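Local coordinates for type 3 secretion system pilotin (Salmonella typhimurium, PDB 6XFJ), which is the pilot lipoprotein required to localise the secretin InvG properly in the outer membrane, for assembly of the type III secretion injectisome, at residues 55-60 with 76-81. Sequence-based numbering, arbitrary orientation.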
loop_
_atom_site.group_PDB
_atom_site.type_symbol
_atom_site.label_atom_id
_atom_site.label_comp_id
_atom_site.label_asym_id
_atom_site.label_seq_id
_atom_site.Cartn_x
_atom_site.Cartn_y
_atom_site.Cartn_z
ATOM N N LYS B 55 2.929 -12.891 -5.718
ATOM C CA LYS B 55 4.122 -12.424 -6.458
ATOM C C LYS B 55 3.742 -12.197 -7.930
ATOM O O LYS B 55 4.274 -11.247 -8.540
ATOM C CB LYS B 55 5.239 -13.446 -6.264
ATOM C CG LYS B 55 5.850 -13.378 -4.883
ATOM C CD LYS B 55 6.832 -14.517 -4.750
ATOM C CE LYS B 55 7.352 -14.740 -3.361
ATOM N NZ LYS B 55 8.159 -15.983 -3.320
ATOM N N LYS B 56 2.848 -12.998 -8.483
ATOM C CA LYS B 56 2.401 -12.718 -9.867
ATOM C C LYS B 56 1.567 -11.438 -9.926
ATOM O O LYS B 56 1.720 -10.643 -10.862
ATOM C CB LYS B 56 1.613 -13.878 -10.428
ATOM C CG LYS B 56 2.469 -15.096 -10.744
ATOM C CD LYS B 56 1.764 -16.099 -11.585
ATOM C CE LYS B 56 0.784 -16.872 -10.786
ATOM N NZ LYS B 56 -0.086 -17.695 -11.665
ATOM N N VAL B 57 0.660 -11.247 -8.969
ATOM C CA VAL B 57 -0.182 -10.037 -8.983
ATOM C C VAL B 57 0.727 -8.808 -8.941
ATOM O O VAL B 57 0.480 -7.823 -9.647
ATOM C CB VAL B 57 -1.135 -10.039 -7.771
ATOM C CG1 VAL B 57 -1.766 -8.675 -7.532
ATOM C CG2 VAL B 57 -2.203 -11.115 -7.911
ATOM N N LEU B 58 1.745 -8.848 -8.124
ATOM C CA LEU B 58 2.580 -7.655 -7.937
ATOM C C LEU B 58 3.415 -7.339 -9.178
ATOM O O LEU B 58 3.920 -6.225 -9.269
ATOM C CB LEU B 58 3.442 -7.806 -6.704
ATOM C CG LEU B 58 2.676 -7.846 -5.382
ATOM C CD1 LEU B 58 3.702 -8.034 -4.276
ATOM C CD2 LEU B 58 1.810 -6.597 -5.139
ATOM N N LEU B 59 3.518 -8.253 -10.132
ATOM C CA LEU B 59 4.264 -8.004 -11.396
ATOM C C LEU B 59 3.375 -7.251 -12.381
ATOM O O LEU B 59 3.883 -6.707 -13.371
ATOM C CB LEU B 59 4.715 -9.333 -12.001
ATOM C CG LEU B 59 5.966 -9.917 -11.369
ATOM C CD1 LEU B 59 6.187 -11.350 -11.862
ATOM C CD2 LEU B 59 7.177 -9.094 -11.726
ATOM N N GLU B 60 2.066 -7.253 -12.187
ATOM C CA GLU B 60 1.122 -6.719 -13.176
ATOM C C GLU B 60 1.075 -5.205 -13.115
ATOM O O GLU B 60 0.803 -4.670 -12.057
ATOM C CB GLU B 60 -0.213 -7.393 -13.027
ATOM C CG GLU B 60 -0.031 -8.870 -13.180
ATOM C CD GLU B 60 -1.306 -9.656 -13.104
ATOM O OE1 GLU B 60 -2.279 -9.059 -12.627
ATOM O OE2 GLU B 60 -1.294 -10.862 -13.512
ATOM N N HIS B 76 -5.829 -14.342 -3.451
ATOM C CA HIS B 76 -6.749 -15.328 -2.880
ATOM C C HIS B 76 -7.834 -15.632 -3.904
ATOM O O HIS B 76 -8.202 -16.801 -4.074
ATOM C CB HIS B 76 -7.286 -14.747 -1.596
ATOM C CG HIS B 76 -8.433 -15.473 -1.029
ATOM N ND1 HIS B 76 -8.318 -16.704 -0.446
ATOM C CD2 HIS B 76 -9.730 -15.078 -0.896
ATOM C CE1 HIS B 76 -9.513 -17.070 0.022
ATOM N NE2 HIS B 76 -10.402 -16.099 -0.278
ATOM N N GLU B 77 -8.428 -14.613 -4.472
ATOM C CA GLU B 77 -9.536 -14.805 -5.430
ATOM C C GLU B 77 -9.073 -15.528 -6.674
ATOM O O GLU B 77 -9.818 -16.329 -7.219
ATOM C CB GLU B 77 -10.166 -13.454 -5.769
ATOM C CG GLU B 77 -10.941 -12.836 -4.624
ATOM C CD GLU B 77 -11.660 -11.524 -4.892
ATOM O OE1 GLU B 77 -12.025 -11.298 -5.981
ATOM O OE2 GLU B 77 -11.924 -10.804 -3.935
ATOM N N ARG B 78 -7.851 -15.249 -7.115
ATOM C CA ARG B 78 -7.330 -15.973 -8.278
ATOM C C ARG B 78 -7.204 -17.479 -7.917
ATOM O O ARG B 78 -7.508 -18.345 -8.776
ATOM C CB ARG B 78 -5.990 -15.419 -8.769
ATOM C CG ARG B 78 -6.107 -14.038 -9.391
ATOM C CD ARG B 78 -4.755 -13.498 -9.831
ATOM N NE ARG B 78 -4.869 -12.165 -10.394
ATOM C CZ ARG B 78 -3.916 -11.545 -11.078
ATOM N NH1 ARG B 78 -2.759 -12.152 -11.288
ATOM N NH2 ARG B 78 -4.122 -10.311 -11.506
ATOM N N LEU B 79 -6.746 -17.810 -6.710
ATOM C CA LEU B 79 -6.694 -19.214 -6.256
ATOM C C LEU B 79 -8.102 -19.798 -6.277
ATOM O O LEU B 79 -8.237 -20.948 -6.686
ATOM C CB LEU B 79 -6.132 -19.316 -4.844
ATOM C CG LEU B 79 -4.629 -19.137 -4.733
ATOM C CD1 LEU B 79 -4.161 -19.451 -3.320
ATOM C CD2 LEU B 79 -3.922 -20.045 -5.726
ATOM N N GLN B 80 -9.095 -19.068 -5.760
ATOM C CA GLN B 80 -10.455 -19.621 -5.685
ATOM C C GLN B 80 -11.027 -19.852 -7.081
ATOM O O GLN B 80 -11.897 -20.734 -7.202
ATOM C CB GLN B 80 -11.335 -18.673 -4.879
ATOM C CG GLN B 80 -10.992 -18.636 -3.399
ATOM C CD GLN B 80 -12.110 -18.112 -2.539
ATOM O OE1 GLN B 80 -12.394 -18.639 -1.464
ATOM N NE2 GLN B 80 -12.766 -17.080 -3.021
ATOM N N ALA B 81 -10.629 -19.071 -8.085
ATOM C CA ALA B 81 -11.282 -19.056 -9.413
ATOM C C ALA B 81 -10.659 -20.111 -10.303
ATOM O O ALA B 81 -11.164 -20.253 -11.439
ATOM C CB ALA B 81 -11.187 -17.715 -10.084
#
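V57 and E60, three residues apart, both meet the guanidinium group of R78, one over its face and the other at its edge. Just before them, K56 leans toward helix 68-80 but pairs with E53 of its own helix; its NZ stays 6.2 Å from R78 NH1. V57 supplies the apolar half of the contact. Its CG2 lies over one guanidinium face, toward the rim, 3.6 Å from R78 NH1, and V57 also packs on T71 of helix 68-80. E60, in the turn that follows helix 44-59, supplies the charged half. Its chain is extended past CG (chi2 -178°) and runs from the opposite direction to R78, whose chain is extended from CG to NE; its carboxylate meets the guanidinium at its edge. Two hydrogen bonds form a bidentate salt bridge. R78 NH2 to E60 OE1 measures 2.5 Å, a length so short that it should be taken with caution. R78 NH1 to E60 OE2, at 3.0 Å, is more bent. The two planes are 40° apart, and NH1 approaches OE2 from above the carboxylate plane, so the pair is twisted rather than coplanar. R78 also touches E53 of helix 44-59. In this C-terminal part of InvH, the bridge ties the end of helix 44-59 to the last turn of helix 68-80; with V57 against one face and two bonds at the edge, the guanidinium is probably restrained in rotation, and its charge is probably largely balanced by E60.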